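PDB 4W78: hydratase ChsH2, which probably works with its partner ChsH1 as a MaoC-like enoyl-CoA hydratase in the breakdown of cholesterol by Mycobacterium tuberculosis. Local coordinates for residues L80-Y85 / G110-G115. Numbering follows the deposited sequence.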
ATOM      1  N   LEU F  80      -0.877   9.516  23.112  1.00 16.19           N
ATOM      2  CA  LEU F  80       0.045   8.406  23.047  1.00 18.25           C
ATOM      3  C   LEU F  80       0.975   8.427  24.247  1.00 20.86           C
ATOM      4  O   LEU F  80       1.332   9.490  24.754  1.00 22.18           O
ATOM      5  CB  LEU F  80       0.825   8.441  21.730  1.00 21.54           C
ATOM      6  CG  LEU F  80      -0.090   8.337  20.502  1.00 21.15           C
ATOM      7  CD1 LEU F  80       0.714   8.324  19.226  1.00 26.79           C
ATOM      8  CD2 LEU F  80      -0.988   7.084  20.587  1.00 23.40           C
ATOM      9  N   GLY F  81       1.333   7.238  24.707  1.00 18.01           N
ATOM     10  CA  GLY F  81       2.303   7.081  25.771  1.00 20.23           C
ATOM     11  C   GLY F  81       3.533   6.444  25.159  1.00 20.88           C
ATOM     12  O   GLY F  81       4.264   7.079  24.407  1.00 23.34           O
ATOM     13  N   VAL F  82       3.757   5.174  25.467  1.00 21.44           N
ATOM     14  CA  VAL F  82       4.927   4.485  24.947  1.00 20.08           C
ATOM     15  C   VAL F  82       4.676   4.097  23.495  1.00 20.06           C
ATOM     16  O   VAL F  82       3.528   3.963  23.075  1.00 18.49           O
ATOM     17  CB  VAL F  82       5.274   3.245  25.803  1.00 22.58           C
ATOM     18  CG1 VAL F  82       5.530   3.654  27.244  1.00 26.68           C
ATOM     19  CG2 VAL F  82       4.165   2.209  25.727  1.00 23.55           C
ATOM     20  N   PRO F  83       5.745   3.940  22.708  1.00 15.42           N
ATOM     21  CA  PRO F  83       5.575   3.540  21.308  1.00 15.01           C
ATOM     22  C   PRO F  83       5.077   2.102  21.171  1.00 15.51           C
ATOM     23  O   PRO F  83       5.273   1.278  22.072  1.00 18.81           O
ATOM     24  CB  PRO F  83       6.988   3.681  20.713  1.00 19.73           C
ATOM     25  CG  PRO F  83       7.741   4.523  21.692  1.00 21.90           C
ATOM     26  CD  PRO F  83       7.150   4.215  23.040  1.00 17.39           C
ATOM     27  N   TRP F  84       4.411   1.827  20.057  1.00 14.64           N
ATOM     28  CA  TRP F  84       4.058   0.464  19.699  1.00 13.05           C
ATOM     29  C   TRP F  84       5.056   0.008  18.636  1.00 11.61           C
ATOM     30  O   TRP F  84       4.904   0.301  17.441  1.00 11.86           O
ATOM     31  CB  TRP F  84       2.613   0.391  19.193  1.00 12.40           C
ATOM     32  CG  TRP F  84       2.127  -0.995  18.906  1.00 13.24           C
ATOM     33  CD1 TRP F  84       2.843  -2.176  18.961  1.00 13.97           C
ATOM     34  CD2 TRP F  84       0.805  -1.351  18.536  1.00 14.31           C
ATOM     35  NE1 TRP F  84       2.029  -3.235  18.632  1.00 15.39           N
ATOM     36  CE2 TRP F  84       0.771  -2.752  18.367  1.00 13.02           C
ATOM     37  CE3 TRP F  84      -0.367  -0.618  18.347  1.00 16.03           C
ATOM     38  CZ2 TRP F  84      -0.394  -3.432  18.012  1.00 16.85           C
ATOM     39  CZ3 TRP F  84      -1.520  -1.296  17.989  1.00 16.33           C
ATOM     40  CH2 TRP F  84      -1.522  -2.687  17.823  1.00 17.21           C
ATOM     41  N   TYR F  85       6.098  -0.671  19.107  1.00 14.33           N
ATOM     42  CA  TYR F  85       7.172  -1.147  18.257  1.00 12.42           C
ATOM     43  C   TYR F  85       6.860  -2.505  17.659  1.00 14.45           C
ATOM     44  O   TYR F  85       6.046  -3.257  18.190  1.00 15.29           O
ATOM     45  CB  TYR F  85       8.450  -1.266  19.077  1.00 14.33           C
ATOM     46  CG  TYR F  85       9.112   0.038  19.440  1.00 16.07           C
ATOM     47  CD1 TYR F  85       9.434   0.975  18.457  1.00 15.42           C
ATOM     48  CD2 TYR F  85       9.434   0.328  20.755  1.00 18.05           C
ATOM     49  CE1 TYR F  85      10.062   2.164  18.784  1.00 18.03           C
ATOM     50  CE2 TYR F  85      10.053   1.513  21.092  1.00 19.17           C
ATOM     51  CZ  TYR F  85      10.368   2.428  20.103  1.00 20.32           C
ATOM     52  OH  TYR F  85      11.004   3.602  20.450  1.00 21.19           O
ATOM     53  N   GLY F 110      -4.912   1.136  25.340  1.00 18.30           N
ATOM     54  CA  GLY F 110      -4.128   0.082  24.719  1.00 19.38           C
ATOM     55  C   GLY F 110      -2.793   0.002  25.431  1.00 18.11           C
ATOM     56  O   GLY F 110      -2.063   0.978  25.487  1.00 18.70           O
ATOM     57  N   ARG F 111      -2.489  -1.163  25.997  1.00 18.93           N
ATOM     58  CA  ARG F 111      -1.264  -1.333  26.768  1.00 28.96           C
ATOM     59  C   ARG F 111      -0.371  -2.365  26.106  1.00 27.86           C
ATOM     60  O   ARG F 111      -0.853  -3.383  25.609  1.00 21.83           O
ATOM     61  CB  ARG F 111      -1.603  -1.794  28.191  1.00 32.15           C
ATOM     62  CG  ARG F 111      -2.549  -0.868  28.922  1.00 32.71           C
ATOM     63  CD  ARG F 111      -2.829  -1.342  30.339  1.00 35.18           C
ATOM     64  NE  ARG F 111      -3.529  -0.322  31.113  1.00 36.79           N
ATOM     65  CZ  ARG F 111      -4.852  -0.238  31.227  1.00 35.62           C
ATOM     66  NH1 ARG F 111      -5.637  -1.118  30.613  1.00 32.49           N
ATOM     67  NH2 ARG F 111      -5.391   0.733  31.956  1.00 37.26           N
ATOM     68  N   ASN F 112       0.933  -2.109  26.088  1.00 30.33           N
ATOM     69  CA  ASN F 112       1.882  -3.152  25.719  1.00 31.52           C
ATOM     70  C   ASN F 112       2.717  -3.509  26.942  1.00 37.83           C
ATOM     71  O   ASN F 112       2.478  -2.982  28.025  1.00 36.63           O
ATOM     72  CB  ASN F 112       2.723  -2.796  24.472  1.00 35.26           C
ATOM     73  CG  ASN F 112       3.648  -1.605  24.687  1.00 38.16           C
ATOM     74  OD1 ASN F 112       3.773  -1.083  25.789  1.00 41.30           O
ATOM     75  ND2 ASN F 112       4.312  -1.183  23.619  1.00 42.55           N
ATOM     76  N   THR F 113       3.671  -4.413  26.794  1.00 41.15           N
ATOM     77  CA  THR F 113       4.334  -4.950  27.978  1.00 44.95           C
ATOM     78  C   THR F 113       4.987  -3.859  28.836  1.00 48.35           C
ATOM     79  O   THR F 113       4.947  -3.917  30.067  1.00 52.80           O
ATOM     80  CB  THR F 113       5.331  -6.054  27.601  1.00 48.63           C
ATOM     81  OG1 THR F 113       5.892  -5.762  26.317  1.00 48.67           O
ATOM     82  CG2 THR F 113       4.604  -7.391  27.523  1.00 45.66           C
ATOM     83  N   LEU F 114       5.536  -2.848  28.170  1.00 47.15           N
ATOM     84  CA  LEU F 114       6.183  -1.723  28.841  1.00 50.36           C
ATOM     85  C   LEU F 114       5.200  -0.806  29.570  1.00 47.87           C
ATOM     86  O   LEU F 114       5.364  -0.541  30.760  1.00 52.50           O
ATOM     87  CB  LEU F 114       6.996  -0.905  27.836  1.00 51.87           C
ATOM     88  N   GLY F 115       4.190  -0.309  28.863  1.00 40.07           N
ATOM     89  CA  GLY F 115       3.254   0.609  29.481  1.00 40.04           C
ATOM     90  C   GLY F 115       2.035   0.903  28.636  1.00 36.02           C
ATOM     91  O   GLY F 115       1.686   0.132  27.742  1.00 32.48           O
TER
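With chi1 at 65°, the amide carbon of N112 sits between its own backbone N and carbonyl carbon, and V82 CG2 takes the equivalent place on its own residue; these torsions turn the valine methyl and the asparagine amide toward each other. The touching is done by one branch: V82 CG2 lies 3.3 Å from N112 OD1, and the same methyl packs at 3.8 Å against G115 O. The two ends of the amide then illustrate how one asparagine can serve two loops. Within its own turn, OD1 accepts from the backbone, N112 OD1 standing 3.2 Å from G115 N in a bond that is almost straight, 178° at the hydrogen, and approached close to the direction in which the carbonyl points. This is an Asx motif. The backbone bond from N112 N to G115 O (2.9 Å) closes the same hairpin turn, which joins strand 103-111 to strand 116-125. The other end reaches across: N112 ND2 lies 3.1 Å from P83 O, a weak hydrogen bond bent to 126°. On either side of P83, V82 pairs through its backbone with D116 and its O is hydrogen-bonded to H117 ND1, while the indole of W84 meets the H117 ring edge-to-face and donates a hydrogen bond from NE1 to D88 O. The turn between two neighbouring strands is thus joined to the loop that leaves strand 72-80. Chemically, the straight bond to G115 N holds the amide's orientation and directs its NH2 at the proline carbonyl; between the two segments themselves, one bent polar link and the packing of a valine methyl make the contact.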